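Local coordinates for protein probable endoglucanase (PDB 1WZZ) that hydrolyses internal beta-1,4-glucosidic linkages of cellulose and carboxymethyl-cellulose as a secreted family 8 glycoside hydrolase built on an (alpha/alpha)6 barrel, at residues A[29-34]-A[64-69]; A[35-40]-A[313-318]; A[55-60]-A[324-329]; A[237-242]-A[318-323]; A[290-295]-A[305-310]. One frame throughout, in Å; residues are numbered along the deposited sequence.

How the interactions relate
The five contacts illustrate how an (alpha/alpha)6 barrel closes on itself, for the last helix, 315-331, serves interactions 2, 4 and 3 in turn. Interactions 2 and 4 share Ala318, and interactions 3 and 4, centres about 12 Å apart, meet where Phe57 packs on Leu322. Interaction 5 joins this group through a probable hydrogen bond from Tyr325 OH to Pro307 O, 2.7 Å. The first segments of interactions 1 and 2, 29-34 and 35-40, are consecutive in the chain, and both hold the same sulfate. The inferred catalytic residues lie near interactions 2 and 4: the Asp39 side chain is about 5 Å from that of Glu49, and that of Arg240 about 6 Å from that of Asp106.

Interaction 1 of 5, residues A[29-34]-A[64-69]. With SO4 (sulfate ion), chain B.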
# COMPACT_ATOMS: atom_id res chain seq x y z
N LYS A 29 -6.50 -18.44 6.68
CA LYS A 29 -5.41 -18.83 5.81
C LYS A 29 -4.04 -18.33 6.19
O LYS A 29 -3.05 -19.06 6.08
CB LYS A 29 -5.67 -18.35 4.37
CG LYS A 29 -6.81 -19.05 3.63
CD LYS A 29 -6.97 -18.51 2.22
CE LYS A 29 -8.02 -19.31 1.45
NZ LYS A 29 -8.25 -18.73 0.11
N TYR A 30 -3.97 -17.08 6.66
CA TYR A 30 -2.66 -16.47 6.87
C TYR A 30 -2.21 -16.00 8.24
O TYR A 30 -1.04 -15.61 8.38
CB TYR A 30 -2.56 -15.26 5.91
CG TYR A 30 -2.94 -15.60 4.48
CD1 TYR A 30 -4.06 -15.03 3.88
CD2 TYR A 30 -2.20 -16.52 3.74
CE1 TYR A 30 -4.43 -15.36 2.56
CE2 TYR A 30 -2.55 -16.86 2.44
CZ TYR A 30 -3.66 -16.28 1.86
OH TYR A 30 -3.96 -16.59 0.55
N LEU A 31 -3.08 -16.03 9.23
CA LEU A 31 -2.69 -15.56 10.56
C LEU A 31 -2.29 -16.70 11.49
O LEU A 31 -3.11 -17.58 11.77
CB LEU A 31 -3.83 -14.76 11.19
CG LEU A 31 -3.54 -14.25 12.61
CD1 LEU A 31 -2.25 -13.43 12.59
CD2 LEU A 31 -4.70 -13.43 13.13
N ARG A 32 -1.04 -16.69 11.93
CA ARG A 32 -0.55 -17.72 12.87
C ARG A 32 -0.93 -17.29 14.28
O ARG A 32 -1.12 -16.11 14.55
CB ARG A 32 0.97 -17.85 12.78
CG ARG A 32 1.48 -18.43 11.47
CD ARG A 32 0.95 -19.84 11.28
NE ARG A 32 1.48 -20.44 10.06
CZ ARG A 32 2.71 -20.92 9.93
NH1 ARG A 32 3.56 -20.88 10.95
NH2 ARG A 32 3.10 -21.42 8.77
N PRO A 33 -1.04 -18.25 15.22
CA PRO A 33 -1.40 -17.92 16.60
C PRO A 33 -0.41 -16.95 17.24
O PRO A 33 -0.77 -16.21 18.16
CB PRO A 33 -1.39 -19.29 17.30
CG PRO A 33 -1.72 -20.24 16.21
CD PRO A 33 -0.93 -19.71 15.02
N SER A 34 0.82 -16.95 16.76
CA SER A 34 1.87 -16.06 17.26
C SER A 34 1.57 -14.59 16.96
O SER A 34 2.13 -13.70 17.59
CB SER A 34 3.21 -16.40 16.62
OG SER A 34 3.17 -16.21 15.21
N LEU A 64 -10.84 -7.41 17.59
CA LEU A 64 -9.81 -6.90 18.51
C LEU A 64 -8.78 -7.94 18.94
O LEU A 64 -7.59 -7.64 19.01
CB LEU A 64 -10.49 -6.29 19.75
CG LEU A 64 -9.55 -5.80 20.86
CD1 LEU A 64 -8.53 -4.74 20.33
CD2 LEU A 64 -10.41 -5.21 21.99
N ALA A 65 -9.21 -9.17 19.21
CA ALA A 65 -8.26 -10.20 19.62
C ALA A 65 -7.15 -10.43 18.59
O ALA A 65 -5.96 -10.51 18.93
CB ALA A 65 -9.01 -11.52 19.91
N SER A 66 -7.52 -10.54 17.31
CA SER A 66 -6.50 -10.75 16.28
C SER A 66 -5.63 -9.50 16.12
O SER A 66 -4.42 -9.62 15.89
CB SER A 66 -7.16 -11.09 14.93
OG SER A 66 -7.83 -12.34 15.01
N PHE A 67 -6.26 -8.33 16.19
CA PHE A 67 -5.51 -7.08 16.06
C PHE A 67 -4.41 -7.01 17.14
O PHE A 67 -3.25 -6.70 16.85
CB PHE A 67 -6.42 -5.87 16.21
CG PHE A 67 -5.70 -4.58 15.97
CD1 PHE A 67 -5.67 -4.02 14.69
CD2 PHE A 67 -4.99 -3.97 17.00
CE1 PHE A 67 -4.94 -2.87 14.45
CE2 PHE A 67 -4.24 -2.82 16.77
CZ PHE A 67 -4.21 -2.26 15.50
N GLN A 68 -4.79 -7.30 18.37
CA GLN A 68 -3.85 -7.29 19.49
C GLN A 68 -2.68 -8.22 19.27
O GLN A 68 -1.52 -7.86 19.51
CB GLN A 68 -4.60 -7.66 20.77
CG GLN A 68 -5.53 -6.57 21.24
CD GLN A 68 -6.43 -7.00 22.40
OE1 GLN A 68 -7.00 -6.15 23.11
NE2 GLN A 68 -6.58 -8.31 22.59
N SER A 69 -2.98 -9.43 18.82
CA SER A 69 -1.96 -10.42 18.56
C SER A 69 -1.00 -9.97 17.47
O SER A 69 0.22 -10.09 17.63
CB SER A 69 -2.61 -11.75 18.15
OG SER A 69 -1.64 -12.78 17.97
S SO4 B . 5.14 -18.95 13.94
O1 SO4 B . 4.74 -17.56 13.63
O2 SO4 B . 5.98 -19.49 12.86
O3 SO4 B . 3.93 -19.79 14.07
O4 SO4 B . 5.88 -18.94 15.21
O HOH W 1 -2.86 -14.33 16.08
O HOH W 2 -0.53 -13.80 20.24
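Leu31 lays its CD2 methyl against the side chain of Ser66, 3.8 Å from Ser66 OG. CG stands anti to the backbone N (chi1 178°), which carries the branch across to helix 64-77 just where the chain leaves helix 18-30. Ser66 OG has its polar partner in Asp63, and the leucine methyl only packs beside it. Further along, water does the joining. Ser69 OG is held by two waters at 2.7 Å each: water 1 donates to Arg32 O at 2.9 Å and water 2 donates to Pro33 O at 3.2 Å. One serine hydroxyl thus ties two successive loop carbonyls to the helix through solvent. On the loop itself, Ser34 OG donates to sulfate O1 at 2.6 Å, while Arg32 NH1 offers sulfate O3 a weak bond of 3.3 Å, with the anion at the edge of the guanidinium group. The sulfate probably came from the crystallisation liquor. This is a surface contact away from the annotated sites, a hydrated seam that fastens the loop following helix 18-30 to helix 64-77, whose Phe67 packs among helices 48-61 and 105-122.

Interaction 2 of 5, residues A[35-40]-A[313-318]; sequences GRVVDT and PDYYSA. With SO4 (sulfate ion), chain B.
The loop 35-40, without regular secondary structure, runs up to the first turn of helix 315-331, and the backbones come closest at Asp39 and Tyr315, whose CA atoms are 5.9 Å apart. Asp314 caps that helix: its OD1 accepts from Ser317 N at 2.9 Å. Tyr315, with CG anti to its own N (chi1 170°), extends its ring to the loop, where Asp39 CB sits over one face. This is a CH-pi contact, 3.3 Å from CB to the ring centroid and 18° off the normal. Beside it Val37 CG1 touches Tyr315 CE2 at 4.0 Å, the two side chains crossing at about a right angle. An alanine in place of Tyr315 would remove the surface under Asp39 CB and is likely to leave the aspartate freer to shift. Arg36, at the far end, holds the sulfate with NE to O1 and NH2 to O2, both 2.8 Å. The Asp39 side chain lies about 5 Å from that of Glu49, the proton donor inferred by similarity. The chemistry divides the aspartate's tasks: the ring face takes its methylene and leaves the carboxylate to hydrogen bonds, such as that of Asp39 OD2 with His47 ND1.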
# COMPACT_ATOMS: atom_id res chain seq x y z
N GLY A 35 0.70 -14.35 15.98
CA GLY A 35 0.38 -12.99 15.60
C GLY A 35 1.06 -12.63 14.29
O GLY A 35 0.85 -11.55 13.75
N ARG A 36 1.87 -13.55 13.76
CA ARG A 36 2.58 -13.35 12.51
C ARG A 36 1.70 -13.67 11.30
O ARG A 36 1.02 -14.70 11.28
CB ARG A 36 3.84 -14.23 12.51
CG ARG A 36 4.67 -14.15 11.29
CD ARG A 36 6.03 -14.85 11.51
NE ARG A 36 5.94 -16.30 11.41
CZ ARG A 36 6.07 -16.98 10.28
NH1 ARG A 36 6.28 -16.34 9.14
NH2 ARG A 36 5.99 -18.30 10.28
N VAL A 37 1.67 -12.76 10.32
CA VAL A 37 0.93 -12.98 9.08
C VAL A 37 1.92 -13.64 8.10
O VAL A 37 3.01 -13.13 7.85
CB VAL A 37 0.42 -11.63 8.49
CG1 VAL A 37 -0.20 -11.82 7.07
CG2 VAL A 37 -0.57 -11.04 9.45
N VAL A 38 1.54 -14.80 7.56
CA VAL A 38 2.42 -15.51 6.64
C VAL A 38 2.09 -15.01 5.24
O VAL A 38 1.12 -15.44 4.63
CB VAL A 38 2.22 -17.04 6.75
CG1 VAL A 38 2.97 -17.75 5.66
CG2 VAL A 38 2.71 -17.51 8.10
N ASP A 39 2.90 -14.08 4.72
CA ASP A 39 2.61 -13.50 3.41
C ASP A 39 3.41 -14.04 2.24
O ASP A 39 3.53 -13.39 1.20
CB ASP A 39 2.70 -11.95 3.48
CG ASP A 39 4.04 -11.44 3.99
OD1 ASP A 39 4.21 -10.20 4.09
OD2 ASP A 39 4.93 -12.25 4.30
N THR A 40 3.91 -15.26 2.41
CA THR A 40 4.70 -15.97 1.41
C THR A 40 4.16 -17.40 1.31
O THR A 40 3.47 -17.87 2.21
CB THR A 40 6.20 -16.03 1.82
OG1 THR A 40 7.01 -15.74 0.68
CG2 THR A 40 6.56 -17.41 2.36
N PRO A 313 -6.06 -17.08 -5.45
CA PRO A 313 -5.02 -18.05 -5.80
C PRO A 313 -3.82 -18.03 -4.90
O PRO A 313 -3.09 -19.02 -4.79
CB PRO A 313 -4.68 -17.70 -7.25
CG PRO A 313 -4.95 -16.19 -7.29
CD PRO A 313 -6.23 -16.06 -6.51
N ASP A 314 -3.59 -16.90 -4.24
CA ASP A 314 -2.46 -16.77 -3.34
C ASP A 314 -2.64 -15.59 -2.41
O ASP A 314 -3.63 -14.85 -2.49
CB ASP A 314 -1.15 -16.60 -4.13
CG ASP A 314 -1.16 -15.40 -5.09
OD1 ASP A 314 -2.04 -14.52 -5.00
OD2 ASP A 314 -0.25 -15.34 -5.95
N TYR A 315 -1.68 -15.45 -1.50
CA TYR A 315 -1.69 -14.37 -0.54
C TYR A 315 -1.77 -12.99 -1.20
O TYR A 315 -2.58 -12.15 -0.81
CB TYR A 315 -0.42 -14.43 0.32
CG TYR A 315 -0.26 -13.21 1.17
CD1 TYR A 315 0.38 -12.07 0.67
CD2 TYR A 315 -0.86 -13.14 2.42
CE1 TYR A 315 0.42 -10.90 1.40
CE2 TYR A 315 -0.84 -11.97 3.16
CZ TYR A 315 -0.20 -10.86 2.65
OH TYR A 315 -0.15 -9.70 3.39
N TYR A 316 -0.93 -12.76 -2.19
CA TYR A 316 -0.93 -11.45 -2.85
C TYR A 316 -2.32 -11.04 -3.30
O TYR A 316 -2.78 -9.91 -3.04
CB TYR A 316 0.00 -11.46 -4.06
CG TYR A 316 -0.04 -10.14 -4.80
CD1 TYR A 316 0.84 -9.10 -4.47
CD2 TYR A 316 -1.01 -9.91 -5.78
CE1 TYR A 316 0.75 -7.86 -5.11
CE2 TYR A 316 -1.11 -8.68 -6.40
CZ TYR A 316 -0.24 -7.66 -6.07
OH TYR A 316 -0.38 -6.43 -6.71
N SER A 317 -3.01 -11.94 -3.99
CA SER A 317 -4.33 -11.61 -4.50
C SER A 317 -5.34 -11.43 -3.36
O SER A 317 -6.18 -10.53 -3.40
CB SER A 317 -4.83 -12.69 -5.47
OG SER A 317 -6.04 -12.29 -6.11
N ALA A 318 -5.25 -12.28 -2.35
CA ALA A 318 -6.17 -12.18 -1.22
C ALA A 318 -6.04 -10.85 -0.50
O ALA A 318 -7.03 -10.21 -0.19
CB ALA A 318 -5.90 -13.30 -0.24
S SO4 B . 5.14 -18.95 13.94
O1 SO4 B . 4.74 -17.56 13.63
O2 SO4 B . 5.98 -19.49 12.86
O3 SO4 B . 3.93 -19.79 14.07
O4 SO4 B . 5.88 -18.94 15.21

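Interaction 3 of 5, residues A[55-60]-A[324-329]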
# COMPACT_ATOMS: atom_id res chain seq x y z
N MSE A 55 -3.42 -6.11 10.25
CA MSE A 55 -3.94 -5.25 11.29
C MSE A 55 -5.06 -4.37 10.76
O MSE A 55 -6.07 -4.14 11.41
CB MSE A 55 -2.80 -4.39 11.87
CG MSE A 55 -1.86 -5.23 12.72
SE MSE A 55 -0.22 -4.24 13.15
CE MSE A 55 -0.99 -2.72 14.00
N LEU A 56 -4.88 -3.85 9.55
CA LEU A 56 -5.92 -2.99 9.01
C LEU A 56 -7.22 -3.77 8.82
O LEU A 56 -8.31 -3.29 9.12
CB LEU A 56 -5.46 -2.40 7.66
CG LEU A 56 -6.54 -1.60 6.93
CD1 LEU A 56 -6.89 -0.32 7.70
CD2 LEU A 56 -6.00 -1.24 5.55
N PHE A 57 -7.08 -4.99 8.31
CA PHE A 57 -8.25 -5.83 8.06
C PHE A 57 -8.94 -6.20 9.39
O PHE A 57 -10.16 -6.14 9.48
CB PHE A 57 -7.84 -7.11 7.34
CG PHE A 57 -7.15 -6.88 6.03
CD1 PHE A 57 -7.28 -5.65 5.35
CD2 PHE A 57 -6.39 -7.90 5.45
CE1 PHE A 57 -6.65 -5.44 4.12
CE2 PHE A 57 -5.75 -7.70 4.20
CZ PHE A 57 -5.89 -6.47 3.55
N ALA A 58 -8.16 -6.59 10.40
CA ALA A 58 -8.76 -6.94 11.70
C ALA A 58 -9.46 -5.73 12.32
O ALA A 58 -10.57 -5.84 12.86
CB ALA A 58 -7.70 -7.50 12.66
N ALA A 59 -8.84 -4.55 12.26
CA ALA A 59 -9.47 -3.37 12.82
C ALA A 59 -10.77 -3.09 12.07
O ALA A 59 -11.81 -2.82 12.67
CB ALA A 59 -8.52 -2.16 12.72
N SER A 60 -10.71 -3.18 10.75
CA SER A 60 -11.90 -2.92 9.93
C SER A 60 -13.04 -3.91 10.17
O SER A 60 -14.23 -3.55 10.04
CB SER A 60 -11.51 -2.91 8.45
OG SER A 60 -10.55 -1.88 8.18
N VAL A 324 -9.38 -3.79 -1.18
CA VAL A 324 -10.43 -3.14 -1.93
C VAL A 324 -11.76 -3.16 -1.14
O VAL A 324 -12.53 -2.18 -1.16
CB VAL A 324 -10.64 -3.82 -3.32
CG1 VAL A 324 -11.86 -3.21 -4.02
CG2 VAL A 324 -9.37 -3.61 -4.20
N TYR A 325 -12.05 -4.27 -0.46
CA TYR A 325 -13.27 -4.30 0.35
C TYR A 325 -13.23 -3.18 1.41
O TYR A 325 -14.25 -2.55 1.69
CB TYR A 325 -13.43 -5.65 1.06
CG TYR A 325 -14.10 -6.72 0.21
CD1 TYR A 325 -15.46 -7.01 0.35
CD2 TYR A 325 -13.36 -7.46 -0.70
CE1 TYR A 325 -16.06 -8.03 -0.40
CE2 TYR A 325 -13.95 -8.48 -1.47
CZ TYR A 325 -15.29 -8.75 -1.31
OH TYR A 325 -15.84 -9.76 -2.07
N ILE A 326 -12.05 -2.94 1.98
CA ILE A 326 -11.93 -1.88 3.00
C ILE A 326 -12.16 -0.52 2.35
O ILE A 326 -12.90 0.32 2.88
CB ILE A 326 -10.53 -1.86 3.64
CG1 ILE A 326 -10.14 -3.24 4.17
CG2 ILE A 326 -10.49 -0.77 4.78
CD1 ILE A 326 -11.09 -3.81 5.14
N ALA A 327 -11.53 -0.29 1.20
CA ALA A 327 -11.66 0.97 0.49
C ALA A 327 -13.10 1.25 0.16
O ALA A 327 -13.58 2.35 0.34
CB ALA A 327 -10.82 0.96 -0.80
N ARG A 328 -13.78 0.23 -0.35
CA ARG A 328 -15.18 0.40 -0.72
C ARG A 328 -16.02 0.71 0.50
O ARG A 328 -16.86 1.61 0.46
CB ARG A 328 -15.70 -0.86 -1.43
CG ARG A 328 -17.13 -0.74 -1.92
CD ARG A 328 -17.60 -2.06 -2.54
NE ARG A 328 -17.62 -3.14 -1.54
CZ ARG A 328 -18.17 -4.34 -1.74
NH1 ARG A 328 -18.12 -5.25 -0.78
NH2 ARG A 328 -18.77 -4.60 -2.89
N ALA A 329 -15.79 -0.01 1.60
CA ALA A 329 -16.57 0.20 2.82
C ALA A 329 -16.38 1.62 3.35
O ALA A 329 -17.33 2.25 3.83
CB ALA A 329 -16.18 -0.80 3.88
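Ile326 reaches from helix 315-331 into the surface of helix 48-61 with CG1, CG2 and CD1 all in contact. CG1 lies anti to the carbonyl carbon (chi1 -52°), and the further bend at chi2 (-57°) brings CD1 to Ser60 CB at 3.5 Å, tighter than usual van der Waals contact. CG2 approaches the same serine from its other branch, 3.6 Å from Ser60 OG. CG1 itself meets the aromatic ring of Phe57, 3.9 Å from Phe57 CD1, the two side chains crossing at about a right angle. Ser60 turns its hydroxyl back along its own helix: with OG beside the backbone N (chi1 -61°), it donates to Leu56 O at 2.8 Å. That oxygen also accepts from Ser60 N at 2.9 Å, the two donors arriving from opposite faces of the carbonyl plane. A leucine in place of Ser60 would lose the hydroxyl bond to Leu56 O, and its larger branch would probably collide with the closely fitted CD1 of Ile326. Elsewhere Phe57 stacks edge-to-face with Phe26 of helix 18-30. Because the serine's polar end is spent within its own helix, it can face an isoleucine at little polar cost, and these two helices of the barrel meet through apolar packing.

Interaction 4 of 5, residues A[237-242]-A[318-323]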
# COMPACT_ATOMS: atom_id res chain seq x y z
N ASP A 237 2.97 -3.36 -7.72
CA ASP A 237 2.95 -2.29 -6.75
C ASP A 237 2.04 -1.19 -7.27
O ASP A 237 1.12 -0.75 -6.58
CB ASP A 237 4.36 -1.70 -6.54
CG ASP A 237 5.21 -2.53 -5.59
OD1 ASP A 237 6.42 -2.27 -5.46
OD2 ASP A 237 4.65 -3.43 -4.94
N ALA A 238 2.29 -0.75 -8.51
CA ALA A 238 1.53 0.37 -9.08
C ALA A 238 0.02 0.18 -9.14
O ALA A 238 -0.74 1.15 -9.13
CB ALA A 238 2.07 0.71 -10.48
N ILE A 239 -0.41 -1.08 -9.15
CA ILE A 239 -1.85 -1.39 -9.18
C ILE A 239 -2.56 -0.72 -7.98
O ILE A 239 -3.74 -0.36 -8.07
CB ILE A 239 -2.05 -2.95 -9.16
CG1 ILE A 239 -3.55 -3.31 -9.21
CG2 ILE A 239 -1.44 -3.58 -7.88
CD1 ILE A 239 -4.29 -2.78 -10.45
N ARG A 240 -1.83 -0.51 -6.88
CA ARG A 240 -2.47 0.11 -5.71
C ARG A 240 -2.67 1.61 -5.81
O ARG A 240 -3.48 2.16 -5.07
CB ARG A 240 -1.70 -0.22 -4.43
CG ARG A 240 -1.76 -1.70 -4.07
CD ARG A 240 -1.14 -2.01 -2.71
NE ARG A 240 -0.98 -3.46 -2.58
CZ ARG A 240 0.01 -4.14 -3.14
NH1 ARG A 240 0.94 -3.51 -3.86
NH2 ARG A 240 0.06 -5.47 -3.02
N VAL A 241 -1.96 2.27 -6.72
CA VAL A 241 -2.11 3.72 -6.87
C VAL A 241 -3.55 4.18 -7.13
O VAL A 241 -4.09 5.01 -6.39
CB VAL A 241 -1.14 4.26 -7.95
CG1 VAL A 241 -1.41 5.75 -8.23
CG2 VAL A 241 0.30 4.07 -7.47
N PRO A 242 -4.23 3.63 -8.16
CA PRO A 242 -5.61 4.08 -8.38
C PRO A 242 -6.51 3.78 -7.19
O PRO A 242 -7.40 4.57 -6.88
CB PRO A 242 -6.05 3.31 -9.65
CG PRO A 242 -5.11 2.15 -9.73
CD PRO A 242 -3.78 2.72 -9.23
N ALA A 318 -5.25 -12.28 -2.35
CA ALA A 318 -6.17 -12.18 -1.22
C ALA A 318 -6.04 -10.85 -0.50
O ALA A 318 -7.03 -10.21 -0.19
CB ALA A 318 -5.90 -13.30 -0.24
N ALA A 319 -4.81 -10.45 -0.21
CA ALA A 319 -4.61 -9.19 0.50
C ALA A 319 -5.07 -8.00 -0.32
O ALA A 319 -5.73 -7.10 0.18
CB ALA A 319 -3.13 -9.02 0.86
N LEU A 320 -4.74 -7.99 -1.61
CA LEU A 320 -5.17 -6.86 -2.44
C LEU A 320 -6.69 -6.81 -2.54
O LEU A 320 -7.30 -5.76 -2.52
CB LEU A 320 -4.54 -7.00 -3.83
CG LEU A 320 -4.91 -5.91 -4.83
CD1 LEU A 320 -4.49 -4.52 -4.27
CD2 LEU A 320 -4.14 -6.16 -6.15
N THR A 321 -7.30 -7.99 -2.65
CA THR A 321 -8.75 -8.01 -2.73
C THR A 321 -9.41 -7.48 -1.46
O THR A 321 -10.32 -6.66 -1.53
CB THR A 321 -9.25 -9.44 -3.02
OG1 THR A 321 -8.70 -9.89 -4.27
CG2 THR A 321 -10.77 -9.48 -3.13
N LEU A 322 -8.92 -7.93 -0.30
CA LEU A 322 -9.50 -7.45 0.96
C LEU A 322 -9.25 -5.95 1.13
O LEU A 322 -10.10 -5.22 1.65
CB LEU A 322 -8.94 -8.28 2.13
CG LEU A 322 -9.54 -8.08 3.53
CD1 LEU A 322 -11.01 -7.79 3.53
CD2 LEU A 322 -9.23 -9.35 4.30
N LEU A 323 -8.13 -5.46 0.63
CA LEU A 323 -7.84 -4.03 0.72
C LEU A 323 -8.93 -3.25 -0.04
O LEU A 323 -9.37 -2.18 0.38
CB LEU A 323 -6.47 -3.75 0.12
CG LEU A 323 -5.92 -2.35 0.31
CD1 LEU A 323 -5.67 -2.10 1.83
CD2 LEU A 323 -4.63 -2.23 -0.48
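Ile239 opens the contact from the type I beta turn that runs from Asp237 to Arg240, its CG2 methyl lying 4.1 Å from Leu320 CD2. The two side chains meet at a slant, and the isoleucine branch settles against one prong of the leucine. The other prong, Leu320 CD1, meets the next residue, Arg240, whose CG is 3.9 Å away. Leu320 is thus shared, a methyl for each of two consecutive residues. The arginine is extended from CG to NE (chi2 -173°, chi3 -168°), and the chain runs along both leucines: CG and NE lie near Leu320 CD1, and Arg240 CD is 4.1 Å from Leu323 CD2. That last methyl also borders the edge of the guanidinium group. The aliphatic stem therefore rests against the two leucines, while the charged end has polar company: a long salt bridge of 3.9 Å joins Arg240 NH1 to Asp237 OD2, and NH1 makes a weak hydrogen bond to Tyr236 O. The Arg240 side chain is about 6 Å from that of Asp106, the predicted nucleophile. In the barrel this buried contact joins the start of helix 240-247 to helix 315-331, with Tyr291 and Val294 of helix 289-297 touching both Ile239 and Leu320.

Interaction 5 of 5, residues A[290-295]-A[305-310]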
# COMPACT_ATOMS: atom_id res chain seq x y z
N GLY A 290 -7.17 -9.89 -7.49
CA GLY A 290 -7.09 -8.61 -6.79
C GLY A 290 -7.04 -7.42 -7.74
O GLY A 290 -7.53 -6.34 -7.40
N TYR A 291 -6.46 -7.59 -8.92
CA TYR A 291 -6.42 -6.47 -9.87
C TYR A 291 -7.82 -6.19 -10.37
O TYR A 291 -8.15 -5.04 -10.61
CB TYR A 291 -5.57 -6.80 -11.11
CG TYR A 291 -4.09 -6.57 -10.98
CD1 TYR A 291 -3.39 -7.00 -9.84
CD2 TYR A 291 -3.37 -6.08 -12.07
CE1 TYR A 291 -1.97 -6.94 -9.81
CE2 TYR A 291 -1.98 -6.04 -12.05
CZ TYR A 291 -1.28 -6.47 -10.94
OH TYR A 291 0.10 -6.46 -11.00
N LEU A 292 -8.63 -7.25 -10.54
CA LEU A 292 -10.01 -7.07 -10.97
C LEU A 292 -10.78 -6.28 -9.93
O LEU A 292 -11.56 -5.40 -10.28
CB LEU A 292 -10.68 -8.43 -11.21
CG LEU A 292 -12.14 -8.38 -11.60
CD1 LEU A 292 -12.37 -7.52 -12.86
CD2 LEU A 292 -12.56 -9.82 -11.84
N ALA A 293 -10.54 -6.57 -8.65
CA ALA A 293 -11.22 -5.83 -7.59
C ALA A 293 -10.86 -4.34 -7.71
O ALA A 293 -11.72 -3.47 -7.65
CB ALA A 293 -10.81 -6.38 -6.22
N VAL A 294 -9.57 -4.05 -7.90
CA VAL A 294 -9.16 -2.66 -8.04
C VAL A 294 -9.83 -2.00 -9.24
O VAL A 294 -10.36 -0.88 -9.15
CB VAL A 294 -7.63 -2.54 -8.18
CG1 VAL A 294 -7.24 -1.08 -8.53
CG2 VAL A 294 -6.97 -2.95 -6.87
N ALA A 295 -9.82 -2.70 -10.38
CA ALA A 295 -10.43 -2.18 -11.59
C ALA A 295 -11.91 -1.89 -11.43
O ALA A 295 -12.41 -0.87 -11.92
CB ALA A 295 -10.20 -3.17 -12.75
N GLU A 305 -19.75 -6.77 -8.33
CA GLU A 305 -19.68 -8.01 -7.54
C GLU A 305 -18.21 -8.39 -7.37
O GLU A 305 -17.65 -9.08 -8.20
CB GLU A 305 -20.42 -9.12 -8.28
CG GLU A 305 -20.28 -10.47 -7.61
CD GLU A 305 -20.41 -10.35 -6.11
OE1 GLU A 305 -21.47 -9.87 -5.65
OE2 GLU A 305 -19.46 -10.74 -5.39
N LEU A 306 -17.60 -7.92 -6.29
CA LEU A 306 -16.18 -8.18 -6.10
C LEU A 306 -15.76 -9.63 -5.96
O LEU A 306 -16.55 -10.48 -5.54
CB LEU A 306 -15.68 -7.44 -4.85
CG LEU A 306 -15.73 -5.91 -4.81
CD1 LEU A 306 -15.26 -5.43 -3.42
CD2 LEU A 306 -14.85 -5.33 -5.91
N PRO A 307 -14.50 -9.94 -6.31
CA PRO A 307 -14.01 -11.31 -6.17
C PRO A 307 -14.03 -11.58 -4.65
O PRO A 307 -14.03 -10.62 -3.87
CB PRO A 307 -12.56 -11.22 -6.67
CG PRO A 307 -12.59 -10.05 -7.63
CD PRO A 307 -13.53 -9.06 -6.99
N THR A 308 -14.07 -12.85 -4.26
CA THR A 308 -14.04 -13.22 -2.84
C THR A 308 -12.79 -14.04 -2.54
O THR A 308 -12.19 -14.70 -3.43
CB THR A 308 -15.32 -14.01 -2.42
OG1 THR A 308 -15.47 -15.16 -3.27
CG2 THR A 308 -16.55 -13.10 -2.54
N LEU A 309 -12.36 -14.02 -1.29
CA LEU A 309 -11.12 -14.67 -0.91
C LEU A 309 -11.09 -16.20 -0.95
O LEU A 309 -10.02 -16.79 -0.98
CB LEU A 309 -10.67 -14.15 0.48
CG LEU A 309 -9.75 -12.92 0.42
CD1 LEU A 309 -10.47 -11.74 -0.18
CD2 LEU A 309 -9.22 -12.59 1.82
N ASP A 310 -12.26 -16.82 -0.93
CA ASP A 310 -12.28 -18.27 -1.00
C ASP A 310 -11.79 -18.74 -2.38
O ASP A 310 -11.46 -19.91 -2.56
CB ASP A 310 -13.67 -18.82 -0.68
CG ASP A 310 -14.79 -18.13 -1.43
OD1 ASP A 310 -14.90 -16.88 -1.35
OD2 ASP A 310 -15.59 -18.84 -2.08
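Ala293 presents its CB to Pro307, whose ring carbon CD lies 3.9 Å away, and this small methyl is the middle of the close-fitting part of the contact. Leu306 adds to it with CD2, which is 4.0 Å from Ala293 CA and about as far from Ala293 O. Although the CB of Leu306 sets off obliquely, chi1 of -63° and chi2 of 177° together bring CD2 against the Ala293 backbone. The alanine lets the loop come near: the CA atoms of Ala293 and Leu306 are 5.7 Å apart. Leu292 marks the looser flank, where CD2 only grazes Pro307 CG at 4.2 Å and both residues are partly exposed to solvent. Beyond Pro307 the loop turns away from helix 289-297 and looks after itself, Thr308 OG1 donating to Asp310 OD1 at 2.6 Å. The acceptor is met on its syn side, with the donor 32° out of the carboxylate plane, a bond within the loop at the entry to the 3-10 segment. Apolar packing alone joins the two segments, in a region remote from the annotated catalytic residues. The loop links helix 289-297 to helix 315-331 and is fastened to the latter as well: Pro307 O accepts from Tyr325 OH, and Leu306 packs on Arg328. Leu309 also packs on Ile25 and Phe26 of helix 18-30.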